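Local coordinates for protein telomerase reverse transcriptase (PDB 6ZD1) that probably extends telomeres by reverse transcription, copying a template within the telomerase RNA to add simple repeats to chromosome ends, at residues S478-K483 / N524-Y529. Numbering follows the deposited sequence.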
# COMPACT_ATOMS: atom_id res chain seq x y z
N SER A 478 14.66 -0.23 -17.58
CA SER A 478 15.26 1.00 -18.10
C SER A 478 16.45 0.70 -18.99
O SER A 478 16.60 1.28 -20.07
CB SER A 478 15.68 1.92 -16.95
OG SER A 478 14.56 2.32 -16.17
N THR A 479 17.32 -0.22 -18.54
CA THR A 479 18.44 -0.67 -19.36
C THR A 479 17.95 -1.33 -20.65
O THR A 479 18.52 -1.10 -21.72
CB THR A 479 19.31 -1.64 -18.56
OG1 THR A 479 19.79 -0.98 -17.38
CG2 THR A 479 20.49 -2.11 -19.39
N MSE A 480 16.92 -2.16 -20.55
CA MSE A 480 16.37 -2.85 -21.70
C MSE A 480 15.81 -1.87 -22.73
O MSE A 480 16.12 -1.97 -23.91
CB MSE A 480 15.28 -3.82 -21.26
CG MSE A 480 14.64 -4.59 -22.41
SE MSE A 480 13.07 -5.61 -21.86
CE MSE A 480 11.93 -4.13 -21.29
N VAL A 481 14.99 -0.93 -22.26
CA VAL A 481 14.39 0.05 -23.16
C VAL A 481 15.47 0.87 -23.85
O VAL A 481 15.37 1.17 -25.05
CB VAL A 481 13.39 0.94 -22.40
CG1 VAL A 481 13.04 2.17 -23.21
CG2 VAL A 481 12.14 0.16 -22.05
N SER A 482 16.54 1.20 -23.12
CA SER A 482 17.56 2.11 -23.66
C SER A 482 18.43 1.43 -24.71
O SER A 482 18.86 2.09 -25.66
CB SER A 482 18.42 2.64 -22.52
OG SER A 482 19.49 3.44 -23.00
N LYS A 483 18.69 0.13 -24.56
CA LYS A 483 19.55 -0.57 -25.50
C LYS A 483 18.78 -1.17 -26.66
O LYS A 483 19.35 -1.35 -27.75
CB LYS A 483 20.32 -1.69 -24.79
CG LYS A 483 21.21 -1.24 -23.64
CD LYS A 483 22.08 -2.39 -23.13
CE LYS A 483 21.24 -3.57 -22.67
NZ LYS A 483 22.08 -4.69 -22.16
N ASN A 524 11.62 -12.49 -30.34
CA ASN A 524 12.02 -12.99 -29.03
C ASN A 524 13.17 -12.19 -28.45
O ASN A 524 13.82 -12.64 -27.50
CB ASN A 524 12.39 -14.47 -29.13
CG ASN A 524 13.53 -14.73 -30.09
OD1 ASN A 524 13.82 -13.91 -30.97
ND2 ASN A 524 14.19 -15.88 -29.95
N GLU A 525 13.42 -11.00 -28.98
CA GLU A 525 14.60 -10.24 -28.59
C GLU A 525 14.48 -9.65 -27.20
O GLU A 525 15.49 -9.26 -26.62
CB GLU A 525 14.87 -9.12 -29.60
CG GLU A 525 15.45 -9.59 -30.91
CD GLU A 525 15.74 -8.44 -31.85
OE1 GLU A 525 15.05 -7.40 -31.75
OE2 GLU A 525 16.66 -8.57 -32.68
N LEU A 526 13.27 -9.57 -26.66
CA LEU A 526 13.10 -9.08 -25.31
C LEU A 526 13.09 -10.20 -24.28
O LEU A 526 13.17 -9.92 -23.08
CB LEU A 526 11.81 -8.27 -25.20
CG LEU A 526 11.76 -7.02 -26.09
CD1 LEU A 526 10.50 -6.21 -25.83
CD2 LEU A 526 13.01 -6.17 -25.89
N GLN A 527 13.04 -11.46 -24.71
CA GLN A 527 13.05 -12.57 -23.76
C GLN A 527 14.40 -12.73 -23.09
O GLN A 527 14.48 -13.34 -22.03
CB GLN A 527 12.64 -13.86 -24.46
CG GLN A 527 11.36 -13.74 -25.26
CD GLN A 527 10.97 -15.03 -25.95
OE1 GLN A 527 11.57 -16.07 -25.73
NE2 GLN A 527 9.95 -14.96 -26.80
N LYS A 528 15.46 -12.18 -23.69
CA LYS A 528 16.79 -12.23 -23.08
C LYS A 528 16.77 -11.61 -21.69
O LYS A 528 17.47 -12.08 -20.79
CB LYS A 528 17.80 -11.51 -23.97
CG LYS A 528 17.98 -12.13 -25.34
CD LYS A 528 18.86 -11.26 -26.21
CE LYS A 528 18.14 -10.87 -27.49
NZ LYS A 528 18.93 -9.92 -28.31
N TYR A 529 15.98 -10.56 -21.51
CA TYR A 529 15.87 -9.86 -20.24
C TYR A 529 14.84 -10.48 -19.32
O TYR A 529 14.74 -10.07 -18.16
CB TYR A 529 15.52 -8.39 -20.50
CG TYR A 529 16.41 -7.70 -21.52
CD1 TYR A 529 16.13 -7.77 -22.88
CD2 TYR A 529 17.53 -6.98 -21.12
CE1 TYR A 529 16.95 -7.15 -23.81
CE2 TYR A 529 18.35 -6.35 -22.04
CZ TYR A 529 18.05 -6.44 -23.39
OH TYR A 529 18.87 -5.81 -24.30
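The aromatic ring of Y529 lies with one face against the side chain of M480, a selenomethionine here, while CE of K483 lies at its edge near the hydroxyl and the backbone O of L526 sits at its edge, in the ring plane. This is a Met-aromatic contact in the reverse transcriptase region, a worked example of how a helix on the palm sheet receives a following loop. Helix 469-484 rests on strands 495-500 and 503-508 through V481, and M480, next to V481, reaches out to the turn that follows helix 511-520, while also touching F504.

Such a contact need not be made by the chalcogen alone. The methylene CG of M480 stands almost over the ring centre, 3.6 Å from the Y529 centroid and only 13° off the normal, a clear CH-pi arrangement. SE lies farther out, 4.5 Å from that centroid and oblique to the face, approaching CD1 and CB of Y529 at 3.9 Å each. The chain of M480 leaves the helix extended, with chi1 at 180°, which carries CG straight out over the tyrosine; a bend at chi3 then turns the methyl CE away from the ring. CD2 of L526 closes on SE from the turn at 4.1 Å, so two residues of 524-529 share one selenomethionine, which also touches A531.

The polar hold comes from just beyond the segments. The type I turn from N524 to Q527 leads into Y529, whose backbone bonds with N348, and the Y529 hydroxyl is hydrogen-bonded to OE2 of E484, the next residue of helix 469-484, fixing the far end of the ring. K483 passes CE and NZ by the same end of the ring, CE being the nearer at 3.6 Å from OH of Y529.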